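Local atomic coordinates of soluble lytic murein transglycosylase (Pseudomonas aeruginosa, PDB entry 5OHU), a protein that probably cleaves the glycan strands of bacterial cell-wall peptidoglycan as a lytic transglycosylase, in both exolytic and endolytic fashion. Residues 84-89 against 96-101; 72-77 against 103-108. All coordinates share one frame; numbering follows the deposited sequence.

Contact 1. Residues 84-89 against 96-101. With PO4 (phosphate ion), chain C.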
ATOM      1  N   ARG A  84      27.086  18.738  15.250  1.00 22.39           N
ATOM      2  CA  ARG A  84      26.378  19.080  16.474  1.00 30.18           C
ATOM      3  C   ARG A  84      24.869  19.122  16.255  1.00 26.58           C
ATOM      4  O   ARG A  84      24.103  18.607  17.075  1.00 24.39           O
ATOM      5  CB  ARG A  84      26.890  20.412  17.005  1.00 23.60           C
ATOM      6  CG  ARG A  84      26.103  20.957  18.165  1.00 24.70           C
ATOM      7  CD  ARG A  84      26.742  22.240  18.636  1.00 24.90           C
ATOM      8  NE  ARG A  84      26.028  22.753  19.791  1.00 30.26           N
ATOM      9  CZ  ARG A  84      25.059  23.655  19.718  1.00 35.53           C
ATOM     10  NH1 ARG A  84      24.735  24.121  18.525  1.00 31.01           N
ATOM     11  NH2 ARG A  84      24.431  24.079  20.822  1.00 38.91           N
ATOM     12  N   PHE A  85      24.418  19.708  15.148  1.00 28.52           N
ATOM     13  CA  PHE A  85      22.983  19.756  14.907  1.00 22.44           C
ATOM     14  C   PHE A  85      22.405  18.363  14.672  1.00 27.72           C
ATOM     15  O   PHE A  85      21.331  18.031  15.190  1.00 23.08           O
ATOM     16  CB  PHE A  85      22.678  20.660  13.724  1.00 23.93           C
ATOM     17  CG  PHE A  85      21.219  20.942  13.562  1.00 25.79           C
ATOM     18  CD1 PHE A  85      20.419  20.112  12.792  1.00 25.58           C
ATOM     19  CD2 PHE A  85      20.643  22.018  14.209  1.00 28.14           C
ATOM     20  CE1 PHE A  85      19.059  20.367  12.647  1.00 30.67           C
ATOM     21  CE2 PHE A  85      19.299  22.292  14.069  1.00 34.63           C
ATOM     22  CZ  PHE A  85      18.501  21.466  13.290  1.00 34.79           C
ATOM     23  N   LEU A  86      23.090  17.538  13.879  1.00 21.37           N
ATOM     24  CA  LEU A  86      22.605  16.182  13.667  1.00 24.70           C
ATOM     25  C   LEU A  86      22.719  15.343  14.933  1.00 35.55           C
ATOM     26  O   LEU A  86      21.918  14.424  15.142  1.00 33.77           O
ATOM     27  CB  LEU A  86      23.367  15.521  12.525  1.00 26.36           C
ATOM     28  CG  LEU A  86      23.258  16.231  11.178  1.00 27.79           C
ATOM     29  CD1 LEU A  86      24.348  15.713  10.270  1.00 22.90           C
ATOM     30  CD2 LEU A  86      21.887  16.000  10.555  1.00 28.03           C
ATOM     31  N   THR A  87      23.706  15.650  15.774  1.00 36.79           N
ATOM     32  CA  THR A  87      23.876  14.942  17.037  1.00 30.54           C
ATOM     33  C   THR A  87      22.701  15.171  17.969  1.00 28.66           C
ATOM     34  O   THR A  87      22.227  14.235  18.617  1.00 36.12           O
ATOM     35  CB  THR A  87      25.173  15.392  17.706  1.00 27.86           C
ATOM     36  OG1 THR A  87      26.272  14.864  16.967  1.00 34.25           O
ATOM     37  CG2 THR A  87      25.251  14.944  19.177  1.00 24.90           C
ATOM     38  N   GLU A  88      22.216  16.404  18.050  1.00 24.79           N
ATOM     39  CA  GLU A  88      21.237  16.781  19.062  1.00 26.37           C
ATOM     40  C   GLU A  88      19.821  16.905  18.527  1.00 30.43           C
ATOM     41  O   GLU A  88      18.882  17.012  19.322  1.00 30.38           O
ATOM     42  CB  GLU A  88      21.669  18.098  19.709  1.00 25.70           C
ATOM     43  CG  GLU A  88      23.170  18.100  19.915  1.00 36.72           C
ATOM     44  CD  GLU A  88      23.700  19.235  20.756  1.00 43.34           C
ATOM     45  OE1 GLU A  88      24.737  18.995  21.407  1.00 47.23           O
ATOM     46  OE2 GLU A  88      23.102  20.341  20.777  1.00 43.32           O
ATOM     47  N   HIS A  89      19.636  16.877  17.213  1.00 32.84           N
ATOM     48  CA  HIS A  89      18.318  17.069  16.628  1.00 22.25           C
ATOM     49  C   HIS A  89      18.039  16.011  15.577  1.00 21.50           C
ATOM     50  O   HIS A  89      17.365  16.287  14.585  1.00 25.02           O
ATOM     51  CB  HIS A  89      18.187  18.472  16.034  1.00 24.90           C
ATOM     52  CG  HIS A  89      18.328  19.559  17.040  1.00 39.06           C
ATOM     53  ND1 HIS A  89      17.845  19.449  18.325  1.00 49.58           N
ATOM     54  CD2 HIS A  89      18.913  20.776  16.965  1.00 49.90           C
ATOM     55  CE1 HIS A  89      18.110  20.556  18.995  1.00 46.96           C
ATOM     56  NE2 HIS A  89      18.759  21.380  18.193  1.00 48.40           N
ATOM     57  N   GLY A  96      16.637  14.038   7.429  1.00 26.24           N
ATOM     58  CA  GLY A  96      17.246  13.341   6.308  1.00 22.61           C
ATOM     59  C   GLY A  96      17.566  14.245   5.127  1.00 23.14           C
ATOM     60  O   GLY A  96      18.556  14.021   4.418  1.00 17.28           O
ATOM     61  N   TRP A  97      16.741  15.264   4.883  1.00 20.21           N
ATOM     62  CA  TRP A  97      17.053  16.206   3.808  1.00 25.93           C
ATOM     63  C   TRP A  97      18.326  16.972   4.121  1.00 22.94           C
ATOM     64  O   TRP A  97      19.157  17.202   3.234  1.00 27.44           O
ATOM     65  CB  TRP A  97      15.881  17.170   3.583  1.00 31.66           C
ATOM     66  CG  TRP A  97      14.657  16.449   3.144  1.00 39.80           C
ATOM     67  CD1 TRP A  97      13.518  16.253   3.873  1.00 43.10           C
ATOM     68  CD2 TRP A  97      14.455  15.774   1.896  1.00 36.19           C
ATOM     69  NE1 TRP A  97      12.613  15.518   3.149  1.00 41.70           N
ATOM     70  CE2 TRP A  97      13.164  15.206   1.934  1.00 41.54           C
ATOM     71  CE3 TRP A  97      15.233  15.606   0.746  1.00 36.22           C
ATOM     72  CZ2 TRP A  97      12.633  14.479   0.866  1.00 36.07           C
ATOM     73  CZ3 TRP A  97      14.701  14.882  -0.320  1.00 34.32           C
ATOM     74  CH2 TRP A  97      13.414  14.329  -0.247  1.00 36.26           C
ATOM     75  N   LEU A  98      18.507  17.353   5.383  1.00 18.45           N
ATOM     76  CA  LEU A  98      19.747  18.000   5.778  1.00 18.77           C
ATOM     77  C   LEU A  98      20.938  17.073   5.568  1.00 25.23           C
ATOM     78  O   LEU A  98      22.006  17.520   5.133  1.00 23.59           O
ATOM     79  CB  LEU A  98      19.662  18.463   7.235  1.00 19.32           C
ATOM     80  CG  LEU A  98      20.951  19.004   7.878  1.00 23.34           C
ATOM     81  CD1 LEU A  98      21.568  20.122   7.051  1.00 26.88           C
ATOM     82  CD2 LEU A  98      20.717  19.462   9.311  1.00 22.57           C
ATOM     83  N   LYS A  99      20.785  15.777   5.863  1.00 20.03           N
ATOM     84  CA  LYS A  99      21.930  14.885   5.689  1.00 17.95           C
ATOM     85  C   LYS A  99      22.236  14.684   4.217  1.00 22.74           C
ATOM     86  O   LYS A  99      23.407  14.640   3.821  1.00 19.72           O
ATOM     87  CB  LYS A  99      21.683  13.536   6.359  1.00 21.86           C
ATOM     88  CG  LYS A  99      21.498  13.611   7.877  1.00 20.05           C
ATOM     89  CD  LYS A  99      21.485  12.199   8.502  1.00 24.06           C
ATOM     90  CE  LYS A  99      22.864  11.519   8.393  1.00 24.99           C
ATOM     91  NZ  LYS A  99      22.973  10.238   9.197  1.00 29.25           N
ATOM     92  N   LEU A 100      21.191  14.559   3.394  1.00 17.26           N
ATOM     93  CA  LEU A 100      21.391  14.442   1.956  1.00 20.83           C
ATOM     94  C   LEU A 100      22.212  15.606   1.421  1.00 17.11           C
ATOM     95  O   LEU A 100      23.236  15.411   0.749  1.00 17.21           O
ATOM     96  CB  LEU A 100      20.036  14.373   1.252  1.00 23.21           C
ATOM     97  CG  LEU A 100      20.078  14.427  -0.267  1.00 21.04           C
ATOM     98  CD1 LEU A 100      20.784  13.212  -0.813  1.00 16.05           C
ATOM     99  CD2 LEU A 100      18.650  14.542  -0.832  1.00 25.58           C
ATOM    100  N   ARG A 101      21.792  16.827   1.743  1.00 17.48           N
ATOM    101  CA  ARG A 101      22.471  18.022   1.251  1.00 20.36           C
ATOM    102  C   ARG A 101      23.901  18.119   1.769  1.00 20.45           C
ATOM    103  O   ARG A 101      24.832  18.404   1.010  1.00 23.23           O
ATOM    104  CB  ARG A 101      21.683  19.249   1.672  1.00 23.61           C
ATOM    105  CG  ARG A 101      20.604  19.567   0.726  1.00 26.41           C
ATOM    106  CD  ARG A 101      19.518  20.305   1.414  1.00 29.79           C
ATOM    107  NE  ARG A 101      18.369  20.358   0.524  1.00 36.52           N
ATOM    108  CZ  ARG A 101      17.187  20.835   0.865  1.00 37.30           C
ATOM    109  NH1 ARG A 101      17.002  21.279   2.096  1.00 37.55           N
ATOM    110  NH2 ARG A 101      16.207  20.832  -0.027  1.00 44.98           N
TER
HETATM  111  P   PO4 C 702      25.308  21.716  23.226  1.00 40.44           P
HETATM  112  O1  PO4 C 702      24.183  22.531  22.652  1.00 59.26           O
HETATM  113  O2  PO4 C 702      26.017  21.001  22.113  1.00 41.01           O
HETATM  114  O3  PO4 C 702      24.767  20.719  24.223  1.00 37.76           O
HETATM  115  O4  PO4 C 702      26.281  22.659  23.871  1.00 35.38           O
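Phe85, Leu86, Leu98 and Lys99 make up the whole contact between two consecutive antiparallel helices, 79-88 and 95-108, whose short segments have axes 11.3 Å apart at an angle of 151°. At that spacing the backbones do not touch, and the gap is bridged by side-chain ends. Two methyls carry the packing, CD2 of Leu98 and CD2 of Leu86, which lie 3.9 Å from each other. Leu98 CD2 also comes obliquely to the Phe85 ring, 3.6 Å from CD1. Leu98 has CG anti to its backbone N (chi1 172°), which brings the branch between the two residues of the facing helix. Leu86 CD2 in turn reaches CG of Lys99 at 3.6 Å. Lys99 thus gives its aliphatic part to the packing, while its chain bends at chi3 (68°) and the ammonium NZ is hydrogen-bonded to the backbone O of Tyr118. Farther back, Phe85 packs on Ala66 and Leu70 of helix 62-72, and Tyr67 of that helix touches Leu98.

Away from this interface, the extended Arg84 holds a phosphate, probably from the crystallisation liquor, with a hydrogen bond from NE to O2 of 2.9 Å. The Glu88 carboxylate lies beside the same ion. Its OE2 lies above one face of the Arg84 guanidinium, displaced toward the rim, so no N-H points at it and the long salt bridge, 3.9 Å from NE, is purely electrostatic.

The leucines, the aromatic ring and the lysine stem together form the apolar seam of an antiparallel helical hairpin within the all-helical N-terminal part of this Slt-family enzyme.

Contact 2. Residues 72-77 against 103-108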
ATOM      1  N   HIS A  72      20.180  27.206   5.075  1.00 27.25           N
ATOM      2  CA  HIS A  72      20.455  28.318   4.175  1.00 30.51           C
ATOM      3  C   HIS A  72      21.954  28.545   3.987  1.00 28.09           C
ATOM      4  O   HIS A  72      22.402  28.822   2.872  1.00 35.26           O
ATOM      5  CB  HIS A  72      19.788  29.597   4.676  1.00 34.33           C
ATOM      6  CG  HIS A  72      20.072  30.779   3.807  1.00 53.59           C
ATOM      7  ND1 HIS A  72      19.734  30.812   2.470  1.00 62.03           N
ATOM      8  CD2 HIS A  72      20.708  31.947   4.065  1.00 59.49           C
ATOM      9  CE1 HIS A  72      20.125  31.960   1.948  1.00 63.33           C
ATOM     10  NE2 HIS A  72      20.720  32.667   2.894  1.00 63.06           N
ATOM     11  N   ARG A  73      22.749  28.456   5.058  1.00 26.64           N
ATOM     12  CA  ARG A  73      24.184  28.695   4.952  1.00 28.52           C
ATOM     13  C   ARG A  73      24.984  27.405   5.048  1.00 29.78           C
ATOM     14  O   ARG A  73      26.142  27.409   5.477  1.00 32.18           O
ATOM     15  CB  ARG A  73      24.657  29.699   6.000  1.00 28.35           C
ATOM     16  CG  ARG A  73      24.291  29.368   7.396  1.00 28.39           C
ATOM     17  CD  ARG A  73      24.954  30.358   8.348  1.00 35.07           C
ATOM     18  NE  ARG A  73      24.578  30.052   9.720  1.00 46.05           N
ATOM     19  CZ  ARG A  73      25.182  29.137  10.469  1.00 48.10           C
ATOM     20  NH1 ARG A  73      26.213  28.451   9.983  1.00 46.31           N
ATOM     21  NH2 ARG A  73      24.757  28.914  11.705  1.00 51.24           N
ATOM     22  N   LEU A  74      24.388  26.302   4.613  1.00 27.12           N
ATOM     23  CA  LEU A  74      25.007  25.006   4.833  1.00 25.92           C
ATOM     24  C   LEU A  74      26.338  24.882   4.092  1.00 27.42           C
ATOM     25  O   LEU A  74      27.262  24.219   4.580  1.00 22.13           O
ATOM     26  CB  LEU A  74      24.024  23.912   4.422  1.00 20.37           C
ATOM     27  CG  LEU A  74      24.535  22.478   4.496  1.00 24.70           C
ATOM     28  CD1 LEU A  74      24.584  22.089   5.959  1.00 20.17           C
ATOM     29  CD2 LEU A  74      23.580  21.575   3.759  1.00 19.40           C
ATOM     30  N   LYS A  75      26.465  25.528   2.923  1.00 26.18           N
ATOM     31  CA  LYS A  75      27.717  25.459   2.173  1.00 23.11           C
ATOM     32  C   LYS A  75      28.866  26.148   2.904  1.00 26.38           C
ATOM     33  O   LYS A  75      30.033  25.887   2.594  1.00 31.82           O
ATOM     34  CB  LYS A  75      27.523  26.045   0.766  1.00 30.53           C
ATOM     35  CG  LYS A  75      28.735  25.838  -0.156  1.00 35.65           C
ATOM     36  CD  LYS A  75      28.427  26.008  -1.634  1.00 34.47           C
ATOM     37  CE  LYS A  75      29.723  26.220  -2.421  1.00 36.28           C
ATOM     38  NZ  LYS A  75      29.469  26.702  -3.806  1.00 44.06           N
ATOM     39  N   SER A  76      28.572  26.977   3.903  1.00 27.78           N
ATOM     40  CA  SER A  76      29.598  27.621   4.698  1.00 27.61           C
ATOM     41  C   SER A  76      29.748  27.042   6.096  1.00 30.08           C
ATOM     42  O   SER A  76      30.700  27.405   6.791  1.00 29.90           O
ATOM     43  CB  SER A  76      29.307  29.121   4.816  1.00 31.53           C
ATOM     44  OG  SER A  76      29.191  29.686   3.530  1.00 41.29           O
ATOM     45  N   ALA A  77      28.856  26.164   6.528  1.00 26.56           N
ATOM     46  CA  ALA A  77      28.858  25.739   7.921  1.00 30.05           C
ATOM     47  C   ALA A  77      29.993  24.758   8.199  1.00 25.60           C
ATOM     48  O   ALA A  77      30.293  23.884   7.383  1.00 23.11           O
ATOM     49  CB  ALA A  77      27.510  25.112   8.283  1.00 26.29           C
ATOM     50  N   LEU A 103      25.885  15.620   3.042  1.00 17.65           N
ATOM     51  CA  LEU A 103      26.719  14.530   2.524  1.00 17.34           C
ATOM     52  C   LEU A 103      27.105  14.776   1.068  1.00 17.10           C
ATOM     53  O   LEU A 103      28.219  14.440   0.646  1.00 18.61           O
ATOM     54  CB  LEU A 103      26.010  13.175   2.674  1.00 17.22           C
ATOM     55  CG  LEU A 103      26.009  12.445   4.043  1.00 31.37           C
ATOM     56  CD1 LEU A 103      27.281  11.674   4.280  1.00 27.67           C
ATOM     57  CD2 LEU A 103      25.870  13.422   5.188  1.00 39.84           C
ATOM     58  N   ARG A 104      26.200  15.372   0.295  1.00 19.51           N
ATOM     59  CA  ARG A 104      26.519  15.803  -1.064  1.00 24.99           C
ATOM     60  C   ARG A 104      27.690  16.789  -1.070  1.00 25.03           C
ATOM     61  O   ARG A 104      28.685  16.600  -1.789  1.00 17.15           O
ATOM     62  CB  ARG A 104      25.258  16.416  -1.670  1.00 28.03           C
ATOM     63  CG  ARG A 104      25.223  16.619  -3.143  1.00 34.74           C
ATOM     64  CD  ARG A 104      23.965  17.423  -3.500  1.00 37.02           C
ATOM     65  NE  ARG A 104      22.760  16.605  -3.636  1.00 30.21           N
ATOM     66  CZ  ARG A 104      21.541  17.003  -3.272  1.00 35.93           C
ATOM     67  NH1 ARG A 104      21.363  18.198  -2.715  1.00 38.83           N
ATOM     68  NH2 ARG A 104      20.496  16.207  -3.458  1.00 26.06           N
ATOM     69  N   LEU A 105      27.606  17.838  -0.246  1.00 19.07           N
ATOM     70  CA  LEU A 105      28.743  18.740  -0.087  1.00 20.12           C
ATOM     71  C   LEU A 105      30.014  17.988   0.310  1.00 22.28           C
ATOM     72  O   LEU A 105      31.084  18.206  -0.275  1.00 22.03           O
ATOM     73  CB  LEU A 105      28.420  19.817   0.944  1.00 23.84           C
ATOM     74  CG  LEU A 105      27.365  20.846   0.515  1.00 33.79           C
ATOM     75  CD1 LEU A 105      27.112  21.829   1.646  1.00 31.19           C
ATOM     76  CD2 LEU A 105      27.781  21.588  -0.761  1.00 24.58           C
ATOM     77  N   LEU A 106      29.926  17.106   1.313  1.00 19.42           N
ATOM     78  CA  LEU A 106      31.136  16.442   1.802  1.00 17.90           C
ATOM     79  C   LEU A 106      31.800  15.638   0.697  1.00 21.31           C
ATOM     80  O   LEU A 106      33.035  15.608   0.583  1.00 23.37           O
ATOM     81  CB  LEU A 106      30.806  15.522   2.977  1.00 18.00           C
ATOM     82  CG  LEU A 106      30.278  16.156   4.252  1.00 18.78           C
ATOM     83  CD1 LEU A 106      29.849  15.065   5.195  1.00 18.32           C
ATOM     84  CD2 LEU A 106      31.364  17.083   4.868  1.00 18.78           C
ATOM     85  N   ALA A 107      30.989  14.955  -0.108  1.00 23.88           N
ATOM     86  CA  ALA A 107      31.522  14.172  -1.213  1.00 23.30           C
ATOM     87  C   ALA A 107      32.124  15.074  -2.282  1.00 25.49           C
ATOM     88  O   ALA A 107      33.205  14.784  -2.804  1.00 22.07           O
ATOM     89  CB  ALA A 107      30.415  13.292  -1.802  1.00 17.37           C
ATOM     90  N   ASP A 108      31.445  16.176  -2.617  1.00 27.52           N
ATOM     91  CA  ASP A 108      31.981  17.091  -3.620  1.00 29.01           C
ATOM     92  C   ASP A 108      33.327  17.674  -3.193  1.00 29.05           C
ATOM     93  O   ASP A 108      34.141  18.026  -4.049  1.00 34.30           O
ATOM     94  CB  ASP A 108      30.973  18.202  -3.920  1.00 36.04           C
ATOM     95  CG  ASP A 108      29.658  17.667  -4.521  1.00 54.09           C
ATOM     96  OD1 ASP A 108      29.622  16.506  -4.989  1.00 56.96           O
ATOM     97  OD2 ASP A 108      28.656  18.415  -4.535  1.00 61.63           O
TER
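Leu105 faces the turn after helix 62-72 and meets it through a single methyl, CD1, which serves both Leu74 and Lys75. The apolar part is leucine on leucine: CD1 of Leu105 lies 3.9 Å from CG of Leu74, the two branches meeting at a slant. A chi1 of 176° sets the Leu74 branch beside its carbonyl carbon, and from there it reaches helix 95-108, where it also packs on Trp102.

The closer of the remaining contacts are with the backbone. The same Leu105 methyl sits 3.7 Å from CA of Lys75 and 3.8 Å from the carbonyl O of Leu74, so it rests against the main chain of the turn. CB of Lys75 is a little farther off, and the rest of the Lys75 chain runs off from the helix.

No hydrogen bond crosses the interface; backbone bonds close the turn. Ser76 N binds the carbonyl O of Arg73 at 2.9 Å, and Ala77 N that of Leu74 at 3.2 Å. Separately, Arg73 makes salt bridges to Glu69 and Glu81, tying the turn to the helices before and after it.

The arrangement is an interhelical turn packed on the C-terminal part of the next-but-one helix in an all-alpha fold.

Overall arrangement
Both contacts use helix 95-108: contact 1 its first half, contact 2 its last turns, with centres about 11 Å apart. Along the chain the order is 72-77, 84-89, 96-101, 103-108, so the hairpin of contact 1 falls between the two segments of contact 2. The two are continuous in packing, for Leu74 CD1 lies 3.8 Å from Leu98 CD1 and Leu74 CD2 lies 3.7 Å from Arg101 CB. Helix 95-108 is thereby packed against helix 79-88 and against the turn preceding that helix. Their centres lie about 29 and 35 Å from the centre of the chain, on the same side, in the N-terminal helical part of the chain.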